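Local coordinates for protein cycloalternan-forming enzyme (Listeria monocytogenes serovar 1/2a, PDB 5F7U) that belongs to glycosyl hydrolase family 31, with a TIM-barrel domain flanked by beta-rich domains and a family 6 carbohydrate-binding module, and binds glycans and magnesium, at residues Thr881-Val886 with Tyr909-Val914; Gln877-Glu882 with Val936-Tyr941; Glu63-Ala68 with Trp79-Gly84; Thr93-Gly98 with Ser108-Phe113. The protein carries 1 engineered substitution. All blocks are in the same frame, centred on the assembly; numbering follows the deposited sequence.

The four contacts form two pairs on opposite sides of the chain's centre. Contacts 1 and 2 share Thr881 and Glu882 and touch through Tyr911 OH and Ser880 O. Contacts 3 and 4 lie in two successive hairpins of the N-terminal region and touch through Leu83 and Phe113. Contact 2 is the buried one. There a loop is held by hydrogen bonds to backbone and hydroxyl, with a methyl on a ring. The other three are partly buried. Contact 1 joins strand 885-888 and the loop before it to strand 908-912 of another sheet, through tyrosine rings and waters. Contact 3 has one hydrogen-bonded backbone pair, then a water. Contact 4 has more backbone pairs, and a bulge interrupts them.

Contact 1: Thr881-Val886 with Tyr909-Val914; sequences TEPTSV and YYYDTV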
loop_
_atom_site.group_PDB
_atom_site.type_symbol
_atom_site.label_atom_id
_atom_site.label_comp_id
_atom_site.label_asym_id
_atom_site.label_seq_id
_atom_site.Cartn_x
_atom_site.Cartn_y
_atom_site.Cartn_z
ATOM N N THR A 881 5.897 36.015 -7.849
ATOM C CA THR A 881 6.808 37.155 -7.700
ATOM C C THR A 881 6.337 38.039 -6.538
ATOM O O THR A 881 5.256 37.823 -5.986
ATOM C CB THR A 881 6.906 37.989 -8.983
ATOM O OG1 THR A 881 5.603 38.483 -9.313
ATOM C CG2 THR A 881 7.467 37.145 -10.120
ATOM N N GLU A 882 7.142 39.042 -6.193
ATOM C CA GLU A 882 6.846 39.910 -5.047
ATOM C C GLU A 882 5.629 40.811 -5.271
ATOM O O GLU A 882 5.619 41.575 -6.235
ATOM C CB GLU A 882 8.054 40.782 -4.716
ATOM C CG GLU A 882 7.881 41.569 -3.419
ATOM C CD GLU A 882 9.162 42.239 -2.950
ATOM O OE1 GLU A 882 10.122 42.313 -3.737
ATOM O OE2 GLU A 882 9.202 42.701 -1.791
ATOM N N PRO A 883 4.631 40.764 -4.361
ATOM C CA PRO A 883 3.476 41.667 -4.488
ATOM C C PRO A 883 3.830 43.139 -4.351
ATOM O O PRO A 883 4.859 43.488 -3.747
ATOM C CB PRO A 883 2.582 41.283 -3.295
ATOM C CG PRO A 883 3.044 39.946 -2.861
ATOM C CD PRO A 883 4.521 39.916 -3.154
ATOM N N THR A 884 2.969 43.985 -4.907
ATOM C CA THR A 884 3.039 45.424 -4.664
ATOM C C THR A 884 2.201 45.810 -3.441
ATOM O O THR A 884 2.466 46.826 -2.802
ATOM C CB THR A 884 2.596 46.236 -5.893
ATOM O OG1 THR A 884 1.306 45.796 -6.324
ATOM C CG2 THR A 884 3.590 46.045 -7.035
ATOM N N SER A 885 1.181 45.010 -3.141
ATOM C CA SER A 885 0.408 45.127 -1.904
ATOM C C SER A 885 -0.331 43.833 -1.638
ATOM O O SER A 885 -0.507 43.004 -2.543
ATOM C CB SER A 885 -0.587 46.290 -1.965
ATOM O OG SER A 885 -1.601 46.039 -2.919
ATOM N N VAL A 886 -0.744 43.652 -0.385
ATOM C CA VAL A 886 -1.589 42.517 0.001
ATOM C C VAL A 886 -2.723 43.083 0.841
ATOM O O VAL A 886 -2.479 43.895 1.717
ATOM C CB VAL A 886 -0.813 41.427 0.778
ATOM C CG1 VAL A 886 -1.730 40.271 1.179
ATOM C CG2 VAL A 886 0.334 40.880 -0.066
ATOM N N TYR A 909 2.587 40.796 5.470
ATOM C CA TYR A 909 3.193 39.952 4.437
ATOM C C TYR A 909 4.703 40.123 4.343
ATOM O O TYR A 909 5.244 41.141 4.751
ATOM C CB TYR A 909 2.504 40.133 3.081
ATOM C CG TYR A 909 2.892 41.369 2.300
ATOM C CD1 TYR A 909 2.300 42.604 2.586
ATOM C CD2 TYR A 909 3.823 41.297 1.240
ATOM C CE1 TYR A 909 2.623 43.741 1.854
ATOM C CE2 TYR A 909 4.160 42.441 0.503
ATOM C CZ TYR A 909 3.560 43.654 0.820
ATOM O OH TYR A 909 3.875 44.792 0.114
ATOM N N TYR A 910 5.370 39.101 3.814
ATOM C CA TYR A 910 6.824 39.074 3.694
ATOM C C TYR A 910 7.163 38.312 2.427
ATOM O O TYR A 910 6.457 37.364 2.076
ATOM C CB TYR A 910 7.438 38.393 4.923
ATOM C CG TYR A 910 8.902 38.010 4.779
ATOM C CD1 TYR A 910 9.916 38.972 4.912
ATOM C CD2 TYR A 910 9.275 36.686 4.512
ATOM C CE1 TYR A 910 11.259 38.621 4.781
ATOM C CE2 TYR A 910 10.617 36.325 4.375
ATOM C CZ TYR A 910 11.597 37.292 4.506
ATOM O OH TYR A 910 12.917 36.932 4.375
ATOM N N TYR A 911 8.246 38.692 1.755
ATOM C CA TYR A 911 8.644 37.991 0.530
ATOM C C TYR A 911 9.990 37.302 0.696
ATOM O O TYR A 911 10.998 37.951 0.964
ATOM C CB TYR A 911 8.639 38.940 -0.684
ATOM C CG TYR A 911 8.878 38.225 -1.994
ATOM C CD1 TYR A 911 7.885 37.407 -2.553
ATOM C CD2 TYR A 911 10.102 38.340 -2.672
ATOM C CE1 TYR A 911 8.104 36.744 -3.740
ATOM C CE2 TYR A 911 10.324 37.664 -3.875
ATOM C CZ TYR A 911 9.317 36.874 -4.397
ATOM O OH TYR A 911 9.498 36.202 -5.583
ATOM N N ASP A 912 9.985 35.975 0.544
ATOM C CA ASP A 912 11.181 35.148 0.601
ATOM C C ASP A 912 11.761 35.110 -0.814
ATOM O O ASP A 912 11.239 34.412 -1.678
ATOM C CB ASP A 912 10.779 33.745 1.094
ATOM C CG ASP A 912 11.942 32.756 1.187
ATOM O OD1 ASP A 912 13.036 32.971 0.615
ATOM O OD2 ASP A 912 11.733 31.719 1.866
ATOM N N THR A 913 12.841 35.864 -1.046
ATOM C CA THR A 913 13.450 35.946 -2.392
ATOM C C THR A 913 14.154 34.648 -2.851
ATOM O O THR A 913 14.334 34.430 -4.055
ATOM C CB THR A 913 14.449 37.117 -2.520
ATOM O OG1 THR A 913 15.613 36.837 -1.742
ATOM C CG2 THR A 913 13.832 38.425 -2.036
ATOM N N VAL A 914 14.561 33.809 -1.895
ATOM C CA VAL A 914 15.292 32.562 -2.201
ATOM C C VAL A 914 14.334 31.515 -2.756
ATOM O O VAL A 914 14.658 30.825 -3.726
ATOM C CB VAL A 914 16.055 32.016 -0.966
ATOM C CG1 VAL A 914 16.639 30.624 -1.222
ATOM C CG2 VAL A 914 17.178 32.975 -0.599
HETATM O O HOH W 1 9.884 38.911 -7.318
HETATM O O HOH W 2 5.962 44.660 -1.456
#
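Glu882 lies flat across the ring of Tyr911. Its CB sits over the ring centre, 3.7 Å from the centroid, in a CH-pi contact. Its CG then lies 3.8 Å from Tyr911 CG, so the chain runs back over the root of the ring. Glu882 CG is anti to the backbone N (chi1 -172°), and the chain stays extended beyond it. The carboxylate ends near Tyr911 CB, with its plane only 11° from that of the ring. Its OE2 forms a salt bridge with Lys895. The backbone N of Glu882 also faces the ring, 3.5 Å from Tyr911 CE1.

The second tyrosine meets a branched side chain. Val886 CG2 stands over one face of the Tyr909 ring, 3.7 Å from the centroid and shifted toward the rim at CG. Pro883 touches both tyrosines: its CB approaches Tyr909 CE2, and its CD approaches Tyr911 CD1.

Both phenol ends meet water. One water donates to Pro883 O at 2.8 Å and lies 2.6 Å from Tyr909 OH, in the plane of that ring. Another accepts from Glu882 N and makes a weak bond to Tyr911 OH. The firmer partner of Tyr911 OH is Ser880 O.

The contact brings the loop 881-884 and the start of strand 885-888 against strand 908-912, at the edge of a five-stranded mixed sheet. The two segments share no direct hydrogen bond. The aliphatic carbons of a charged residue and a valine methyl lie on the ring faces. The carboxylate is paired with Lys895, while water and backbone serve the tyrosine hydroxyls.

Contact 2: Gln877-Glu882 with Val936-Tyr941; sequences QVFSTE and VNHAPY
Thr881 enters the loop 936-941 with both branches of its side chain. CB lies 4.0 Å from Asn937 O. OG1 stands between the backbone N and the carbonyl carbon (chi1 60°), and there it accepts a nearly straight bond from Asn937 N at 2.7 Å. The backbone N of Thr881 donates to Asn937 O at 2.9 Å. One residue is therefore gripped twice, once through backbone and once through hydroxyl. The other branch, CG2, reaches His938 O at 3.4 Å and Pro940 CD at 3.9 Å.

Nearby, Ala939 CB sits over the centre of the Phe879 ring, 3.4 Å from its centroid, as a close CH-pi contact. A water donates to Phe879 O and accepts from Ala939 N, which adds a third polar link. Val936 CG1 packs near Thr881 O and Ser880 OG. That hydroxyl donates to Thr881 O and also bonds Thr918. His938 NE2 bonds Glu767, and Asn937 ND2 bonds Glu861.

Segment 936-941 packs on the end of strand 874-879 and the turn after it. The arrangement is consistent with a linker between two beta domains: it leaves strand 929-934 of one sheet and enters strand 941-942, which pairs with 1054-1062 of another.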
loop_
_atom_site.group_PDB
_atom_site.type_symbol
_atom_site.label_atom_id
_atom_site.label_comp_id
_atom_site.label_asym_id
_atom_site.label_seq_id
_atom_site.Cartn_x
_atom_site.Cartn_y
_atom_site.Cartn_z
ATOM N N GLN A 877 1.958 30.638 2.211
ATOM C CA GLN A 877 3.187 30.794 1.434
ATOM C C GLN A 877 2.841 30.581 -0.030
ATOM O O GLN A 877 2.695 29.443 -0.494
ATOM C CB GLN A 877 4.281 29.803 1.859
ATOM C CG GLN A 877 4.834 30.004 3.268
ATOM C CD GLN A 877 5.974 29.056 3.591
ATOM O OE1 GLN A 877 6.064 27.945 3.047
ATOM N NE2 GLN A 877 6.859 29.489 4.496
ATOM N N VAL A 878 2.716 31.684 -0.755
ATOM C CA VAL A 878 2.239 31.647 -2.141
ATOM C C VAL A 878 3.424 31.743 -3.098
ATOM O O VAL A 878 4.195 32.712 -3.045
ATOM C CB VAL A 878 1.240 32.801 -2.426
ATOM C CG1 VAL A 878 0.600 32.648 -3.802
ATOM C CG2 VAL A 878 0.164 32.885 -1.353
ATOM N N PHE A 879 3.519 30.778 -4.015
ATOM C CA PHE A 879 4.577 30.763 -5.046
ATOM C C PHE A 879 4.234 31.843 -6.069
ATOM O O PHE A 879 3.217 31.740 -6.764
ATOM C CB PHE A 879 4.632 29.366 -5.685
ATOM C CG PHE A 879 5.844 29.104 -6.552
ATOM C CD1 PHE A 879 7.150 29.232 -6.051
ATOM C CD2 PHE A 879 5.673 28.627 -7.867
ATOM C CE1 PHE A 879 8.264 28.921 -6.851
ATOM C CE2 PHE A 879 6.775 28.339 -8.667
ATOM C CZ PHE A 879 8.068 28.470 -8.161
ATOM N N SER A 880 5.042 32.903 -6.123
ATOM C CA SER A 880 4.772 34.048 -7.013
ATOM C C SER A 880 5.919 35.021 -6.959
ATOM O O SER A 880 6.795 34.898 -6.111
ATOM C CB SER A 880 3.495 34.803 -6.583
ATOM O OG SER A 880 3.735 35.611 -5.429
ATOM N N THR A 881 5.897 36.015 -7.849
ATOM C CA THR A 881 6.808 37.155 -7.700
ATOM C C THR A 881 6.337 38.039 -6.538
ATOM O O THR A 881 5.256 37.823 -5.986
ATOM C CB THR A 881 6.906 37.989 -8.983
ATOM O OG1 THR A 881 5.603 38.483 -9.313
ATOM C CG2 THR A 881 7.467 37.145 -10.120
ATOM N N GLU A 882 7.142 39.042 -6.193
ATOM C CA GLU A 882 6.846 39.910 -5.047
ATOM C C GLU A 882 5.629 40.811 -5.271
ATOM O O GLU A 882 5.619 41.575 -6.235
ATOM C CB GLU A 882 8.054 40.782 -4.716
ATOM C CG GLU A 882 7.881 41.569 -3.419
ATOM C CD GLU A 882 9.162 42.239 -2.950
ATOM O OE1 GLU A 882 10.122 42.313 -3.737
ATOM O OE2 GLU A 882 9.202 42.701 -1.791
ATOM N N VAL A 936 1.296 40.608 -8.616
ATOM C CA VAL A 936 2.081 39.353 -8.650
ATOM C C VAL A 936 2.028 38.662 -10.002
ATOM O O VAL A 936 1.006 38.678 -10.675
ATOM C CB VAL A 936 1.606 38.331 -7.596
ATOM C CG1 VAL A 936 1.919 38.838 -6.195
ATOM C CG2 VAL A 936 0.112 38.029 -7.752
ATOM N N ASN A 937 3.143 38.048 -10.379
ATOM C CA ASN A 937 3.184 37.157 -11.527
ATOM C C ASN A 937 3.590 35.761 -11.130
ATOM O O ASN A 937 3.974 35.535 -9.981
ATOM C CB ASN A 937 4.113 37.718 -12.589
ATOM C CG ASN A 937 3.465 38.850 -13.332
ATOM O OD1 ASN A 937 2.462 38.652 -14.023
ATOM N ND2 ASN A 937 4.022 40.029 -13.202
ATOM N N HIS A 938 3.454 34.823 -12.066
ATOM C CA HIS A 938 4.006 33.475 -11.880
ATOM C C HIS A 938 5.450 33.604 -11.396
ATOM O O HIS A 938 6.180 34.495 -11.843
ATOM C CB HIS A 938 3.935 32.671 -13.182
ATOM C CG HIS A 938 4.373 31.244 -13.030
ATOM N ND1 HIS A 938 5.696 30.883 -12.880
ATOM C CD2 HIS A 938 3.663 30.093 -13.016
ATOM C CE1 HIS A 938 5.780 29.567 -12.778
ATOM N NE2 HIS A 938 4.564 29.065 -12.863
ATOM N N ALA A 939 5.865 32.734 -10.468
ATOM C CA ALA A 939 7.196 32.862 -9.875
ATOM C C ALA A 939 8.291 32.784 -10.940
ATOM O O ALA A 939 8.071 32.183 -11.996
ATOM C CB ALA A 939 7.412 31.800 -8.807
ATOM N N PRO A 940 9.470 33.394 -10.679
ATOM C CA PRO A 940 10.494 33.396 -11.717
ATOM C C PRO A 940 11.007 31.993 -12.046
ATOM O O PRO A 940 10.929 31.081 -11.201
ATOM C CB PRO A 940 11.642 34.200 -11.090
ATOM C CG PRO A 940 10.984 35.052 -10.052
ATOM C CD PRO A 940 9.883 34.195 -9.509
ATOM N N TYR A 941 11.481 31.841 -13.284
ATOM C CA TYR A 941 12.292 30.701 -13.700
ATOM C C TYR A 941 13.750 31.106 -13.479
ATOM O O TYR A 941 14.281 31.959 -14.201
ATOM C CB TYR A 941 12.053 30.407 -15.190
ATOM C CG TYR A 941 10.678 29.853 -15.481
ATOM C CD1 TYR A 941 9.559 30.696 -15.596
ATOM C CD2 TYR A 941 10.492 28.472 -15.612
ATOM C CE1 TYR A 941 8.291 30.174 -15.848
ATOM C CE2 TYR A 941 9.244 27.943 -15.887
ATOM C CZ TYR A 941 8.144 28.792 -15.977
ATOM O OH TYR A 941 6.903 28.235 -16.243
HETATM O O HOH W 3 3.775 31.038 -9.515
#

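Contact 3: Glu63-Ala68 with Trp79-Gly84; sequences ENVTAA and WKADLG
Ala68 and Lys80 form an antiparallel hydrogen-bonded pair with their CA atoms 5.2 Å apart. The bond from Ala68 N to Lys80 O is 2.8 Å long and almost straight, though its donor stands above the carbonyl plane. The return bond runs from Lys80 N to Ala68 O at 2.9 Å. The end-to-end directions of 65-68 and 79-83 are 146° apart. Farther along, a water replaces the direct link: it donates to Thr66 O and accepts from Asp82 N, with both distances 2.9 Å. Trp79 CA and Ala67 CA also make CA-H...O contacts, with Ala68 O and Lys80 O.

The side chains between the segments are mostly apolar, with alanines at the centre. Ala67 CB touches Ala81 CB at 4.0 Å and Trp79 CB at 3.9 Å. Val65 reaches over with both methyls. Its CG1, anti to the backbone N (chi1 168°), lies 3.4 Å from Asp82 O. Its CG2 meets Leu83 CD2, and these two side chains cross at about a right angle. Trp79 CE3 comes near Ala68 C, and its NE1 bonds Thr42 OG1. Lys80 NZ leads away to Asn39. Asp82 OD1 accepts from Gly84 N, an Asx turn.

The backbones of Val65 and Ala67 bond instead to strand 49-57, while strand 76-84 pairs on its other side with 36-43. Segment 63-68 falls in the Lmo2446-like N-terminal family, of the E-set clan. The motif is an antiparallel beta hairpin of strands 60-73 and 76-84, splayed around a bridging water.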
loop_
_atom_site.group_PDB
_atom_site.type_symbol
_atom_site.label_atom_id
_atom_site.label_comp_id
_atom_site.label_asym_id
_atom_site.label_seq_id
_atom_site.Cartn_x
_atom_site.Cartn_y
_atom_site.Cartn_z
ATOM N N GLU A 63 -9.828 -55.033 -7.388
ATOM C CA GLU A 63 -8.681 -55.817 -6.944
ATOM C C GLU A 63 -7.707 -54.887 -6.235
ATOM O O GLU A 63 -7.500 -53.740 -6.681
ATOM C CB GLU A 63 -8.002 -56.565 -8.089
ATOM C CG GLU A 63 -8.903 -57.558 -8.847
ATOM C CD GLU A 63 -9.567 -58.647 -7.992
ATOM O OE1 GLU A 63 -8.997 -59.124 -6.977
ATOM O OE2 GLU A 63 -10.681 -59.079 -8.370
ATOM N N ASN A 64 -7.156 -55.368 -5.116
ATOM C CA ASN A 64 -6.183 -54.588 -4.330
ATOM C C ASN A 64 -5.054 -54.114 -5.219
ATOM O O ASN A 64 -4.644 -54.842 -6.124
ATOM C CB ASN A 64 -5.548 -55.426 -3.216
ATOM C CG ASN A 64 -6.523 -55.840 -2.128
ATOM O OD1 ASN A 64 -7.631 -55.328 -2.015
ATOM N ND2 ASN A 64 -6.085 -56.774 -1.301
ATOM N N VAL A 65 -4.541 -52.917 -4.941
ATOM C CA VAL A 65 -3.358 -52.405 -5.622
ATOM C C VAL A 65 -2.182 -52.611 -4.675
ATOM O O VAL A 65 -2.247 -52.238 -3.496
ATOM C CB VAL A 65 -3.542 -50.914 -6.022
ATOM C CG1 VAL A 65 -2.228 -50.281 -6.471
ATOM C CG2 VAL A 65 -4.574 -50.795 -7.130
ATOM N N THR A 66 -1.129 -53.246 -5.176
ATOM C CA THR A 66 0.052 -53.507 -4.368
ATOM C C THR A 66 0.965 -52.296 -4.545
ATOM O O THR A 66 1.209 -51.887 -5.686
ATOM C CB THR A 66 0.738 -54.818 -4.825
ATOM O OG1 THR A 66 -0.131 -55.922 -4.554
ATOM C CG2 THR A 66 2.035 -55.068 -4.086
ATOM N N ALA A 67 1.468 -51.728 -3.451
ATOM C CA ALA A 67 2.381 -50.583 -3.558
ATOM C C ALA A 67 3.814 -51.032 -3.847
ATOM O O ALA A 67 4.205 -52.147 -3.506
ATOM C CB ALA A 67 2.329 -49.709 -2.324
ATOM N N ALA A 68 4.575 -50.138 -4.472
ATOM C CA ALA A 68 5.961 -50.358 -4.861
ATOM C C ALA A 68 6.885 -49.585 -3.921
ATOM O O ALA A 68 6.571 -48.439 -3.570
ATOM C CB ALA A 68 6.146 -49.844 -6.288
ATOM N N TRP A 79 6.447 -45.638 -0.080
ATOM C CA TRP A 79 5.886 -46.521 -1.097
ATOM C C TRP A 79 4.950 -45.735 -2.018
ATOM O O TRP A 79 4.341 -44.748 -1.583
ATOM C CB TRP A 79 5.041 -47.616 -0.421
ATOM C CG TRP A 79 5.689 -48.368 0.713
ATOM C CD1 TRP A 79 5.828 -47.955 2.006
ATOM C CD2 TRP A 79 6.225 -49.702 0.659
ATOM N NE1 TRP A 79 6.443 -48.933 2.759
ATOM C CE2 TRP A 79 6.696 -50.015 1.959
ATOM C CE3 TRP A 79 6.356 -50.661 -0.366
ATOM C CZ2 TRP A 79 7.308 -51.243 2.268
ATOM C CZ3 TRP A 79 6.971 -51.890 -0.063
ATOM C CH2 TRP A 79 7.424 -52.172 1.255
ATOM N N LYS A 80 4.847 -46.174 -3.277
ATOM C CA LYS A 80 3.905 -45.597 -4.238
ATOM C C LYS A 80 2.921 -46.642 -4.715
ATOM O O LYS A 80 3.326 -47.712 -5.197
ATOM C CB LYS A 80 4.627 -44.994 -5.454
ATOM C CG LYS A 80 5.301 -43.674 -5.168
ATOM C CD LYS A 80 5.892 -43.087 -6.447
ATOM C CE LYS A 80 6.544 -41.730 -6.175
ATOM N NZ LYS A 80 5.569 -40.630 -5.924
ATOM N N ALA A 81 1.637 -46.323 -4.575
ATOM C CA ALA A 81 0.556 -47.159 -5.104
ATOM C C ALA A 81 -0.097 -46.421 -6.261
ATOM O O ALA A 81 -0.496 -45.258 -6.106
ATOM C CB ALA A 81 -0.463 -47.453 -4.018
ATOM N N ASP A 82 -0.195 -47.095 -7.411
ATOM C CA ASP A 82 -0.736 -46.479 -8.630
ATOM C C ASP A 82 -2.157 -46.970 -8.867
ATOM O O ASP A 82 -2.366 -48.144 -9.142
ATOM C CB ASP A 82 0.162 -46.813 -9.837
ATOM C CG ASP A 82 -0.244 -46.078 -11.109
ATOM O OD1 ASP A 82 -1.192 -45.263 -11.089
ATOM O OD2 ASP A 82 0.409 -46.314 -12.147
ATOM N N LEU A 83 -3.139 -46.070 -8.739
ATOM C CA LEU A 83 -4.541 -46.428 -8.930
ATOM C C LEU A 83 -4.988 -46.369 -10.391
ATOM O O LEU A 83 -6.089 -46.823 -10.733
ATOM C CB LEU A 83 -5.452 -45.525 -8.079
ATOM C CG LEU A 83 -5.344 -45.613 -6.554
ATOM C CD1 LEU A 83 -6.326 -44.629 -5.928
ATOM C CD2 LEU A 83 -5.618 -47.021 -6.040
ATOM N N GLY A 84 -4.132 -45.820 -11.247
ATOM C CA GLY A 84 -4.479 -45.579 -12.638
ATOM C C GLY A 84 -5.282 -44.301 -12.823
ATOM O O GLY A 84 -5.335 -43.438 -11.924
HETATM O O HOH W 4 1.061 -49.653 -7.532
#

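Contact 4: Thr93-Gly98 with Ser108-Phe113; sequences TYTTKG and SGPFTF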
loop_
_atom_site.group_PDB
_atom_site.type_symbol
_atom_site.label_atom_id
_atom_site.label_comp_id
_atom_site.label_asym_id
_atom_site.label_seq_id
_atom_site.Cartn_x
_atom_site.Cartn_y
_atom_site.Cartn_z
ATOM N N THR A 93 -13.128 -44.711 -3.386
ATOM C CA THR A 93 -12.896 -44.769 -1.936
ATOM C C THR A 93 -11.820 -45.811 -1.634
ATOM O O THR A 93 -11.910 -46.936 -2.123
ATOM C CB THR A 93 -14.200 -45.069 -1.175
ATOM O OG1 THR A 93 -15.139 -44.004 -1.418
ATOM C CG2 THR A 93 -13.956 -45.197 0.338
ATOM N N TYR A 94 -10.819 -45.441 -0.835
ATOM C CA TYR A 94 -9.690 -46.353 -0.580
ATOM C C TYR A 94 -9.183 -46.277 0.849
ATOM O O TYR A 94 -9.358 -45.267 1.531
ATOM C CB TYR A 94 -8.533 -46.098 -1.577
ATOM C CG TYR A 94 -7.831 -44.755 -1.410
ATOM C CD1 TYR A 94 -6.723 -44.626 -0.555
ATOM C CD2 TYR A 94 -8.274 -43.617 -2.100
ATOM C CE1 TYR A 94 -6.085 -43.392 -0.382
ATOM C CE2 TYR A 94 -7.641 -42.380 -1.926
ATOM C CZ TYR A 94 -6.550 -42.281 -1.068
ATOM O OH TYR A 94 -5.904 -41.059 -0.910
ATOM N N THR A 95 -8.519 -47.353 1.266
ATOM C CA THR A 95 -7.865 -47.462 2.559
ATOM C C THR A 95 -6.467 -47.990 2.255
ATOM O O THR A 95 -6.307 -48.954 1.502
ATOM C CB THR A 95 -8.643 -48.433 3.477
ATOM O OG1 THR A 95 -9.966 -47.926 3.694
ATOM C CG2 THR A 95 -7.960 -48.632 4.842
ATOM N N THR A 96 -5.453 -47.334 2.803
ATOM C CA THR A 96 -4.070 -47.784 2.612
ATOM C C THR A 96 -3.696 -48.665 3.789
ATOM O O THR A 96 -4.121 -48.397 4.912
ATOM C CB THR A 96 -3.098 -46.596 2.440
ATOM O OG1 THR A 96 -3.224 -45.719 3.563
ATOM C CG2 THR A 96 -3.444 -45.843 1.160
ATOM N N LYS A 97 -2.935 -49.727 3.527
ATOM C CA LYS A 97 -2.626 -50.738 4.551
ATOM C C LYS A 97 -1.178 -51.188 4.513
ATOM O O LYS A 97 -0.584 -51.284 3.441
ATOM C CB LYS A 97 -3.519 -51.983 4.410
ATOM C CG LYS A 97 -4.991 -51.692 4.617
ATOM C CD LYS A 97 -5.768 -52.965 4.872
ATOM C CE LYS A 97 -7.159 -52.624 5.356
ATOM N NZ LYS A 97 -7.891 -53.892 5.648
ATOM N N GLY A 98 -0.619 -51.442 5.691
ATOM C CA GLY A 98 0.706 -52.059 5.792
ATOM C C GLY A 98 0.729 -53.143 6.848
ATOM O O GLY A 98 0.065 -53.022 7.871
ATOM N N SER A 108 -4.708 -46.445 6.973
ATOM C CA SER A 108 -5.191 -45.071 6.914
ATOM C C SER A 108 -6.413 -45.018 6.019
ATOM O O SER A 108 -6.470 -45.680 4.982
ATOM C CB SER A 108 -4.125 -44.128 6.375
ATOM O OG SER A 108 -2.970 -44.131 7.213
ATOM N N GLY A 109 -7.385 -44.215 6.429
ATOM C CA GLY A 109 -8.609 -44.032 5.649
ATOM C C GLY A 109 -9.848 -44.526 6.365
ATOM O O GLY A 109 -9.778 -44.790 7.571
ATOM N N PRO A 110 -10.969 -44.691 5.648
ATOM C CA PRO A 110 -11.058 -44.526 4.188
ATOM C C PRO A 110 -11.005 -43.071 3.715
ATOM O O PRO A 110 -11.324 -42.169 4.480
ATOM C CB PRO A 110 -12.439 -45.107 3.858
ATOM C CG PRO A 110 -13.225 -44.911 5.108
ATOM C CD PRO A 110 -12.254 -45.144 6.227
ATOM N N PHE A 111 -10.581 -42.877 2.468
ATOM C CA PHE A 111 -10.573 -41.568 1.809
ATOM C C PHE A 111 -11.363 -41.644 0.507
ATOM O O PHE A 111 -11.271 -42.634 -0.237
ATOM C CB PHE A 111 -9.131 -41.124 1.511
ATOM C CG PHE A 111 -8.228 -41.134 2.713
ATOM C CD1 PHE A 111 -8.350 -40.156 3.716
ATOM C CD2 PHE A 111 -7.241 -42.116 2.842
ATOM C CE1 PHE A 111 -7.489 -40.162 4.821
ATOM C CE2 PHE A 111 -6.374 -42.122 3.947
ATOM C CZ PHE A 111 -6.500 -41.142 4.929
ATOM N N THR A 112 -12.159 -40.616 0.235
ATOM C CA THR A 112 -12.964 -40.605 -0.982
ATOM C C THR A 112 -12.543 -39.441 -1.855
ATOM O O THR A 112 -12.255 -38.364 -1.333
ATOM C CB THR A 112 -14.482 -40.552 -0.655
ATOM O OG1 THR A 112 -14.860 -41.741 0.049
ATOM C CG2 THR A 112 -15.366 -40.412 -1.939
ATOM N N PHE A 113 -12.475 -39.663 -3.170
ATOM C CA PHE A 113 -12.406 -38.539 -4.114
ATOM C C PHE A 113 -13.371 -38.743 -5.263
ATOM O O PHE A 113 -13.735 -39.886 -5.586
ATOM C CB PHE A 113 -10.965 -38.234 -4.603
ATOM C CG PHE A 113 -10.296 -39.351 -5.396
ATOM C CD1 PHE A 113 -10.445 -39.452 -6.787
ATOM C CD2 PHE A 113 -9.453 -40.263 -4.751
ATOM C CE1 PHE A 113 -9.787 -40.455 -7.504
ATOM C CE2 PHE A 113 -8.784 -41.266 -5.456
ATOM C CZ PHE A 113 -8.953 -41.368 -6.839
#
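Thr93 and Thr112 turn their side chains alike. In each, OG1 is anti to the carbonyl carbon (chi1 -62° and -64°), which brings the two hydroxyls together across the strands. Thr93 OG1 and Thr112 OG1 are hydrogen-bonded at 2.7 Å, and either could donate.

On the other face, Tyr94 takes the crowded position (chi1 68°), and its ring swings over to the second strand. Phe111 CB lies over one face of that ring, 4.1 Å from the centroid. Phe111 CD2 comes within 3.7 Å of Tyr94 CE1, the ring pair being oblique. Tyr94 CE2 meets the edge of the Phe113 ring, 3.9 Å from Phe113 CE2. The phenol of Tyr94 bonds His9 and Arg25.

Tyr94 and Phe111 exchange two backbone bonds, as do Thr96 and Ser108. Between these pairs Gly109 and Pro110 stand against Thr95 alone, and the peptide bond before Pro110 is cis. Thr95 OG1 lies beside Pro110, 3.6 Å from its CA. Beyond the bulge, Thr96 OG1 touches Ser108 CB at 3.4 Å, and both hydroxyls bond Glu7.

The arrangement is an antiparallel beta hairpin of strands 91-100 and 106-129, with a beta bulge at Gly109-Pro110.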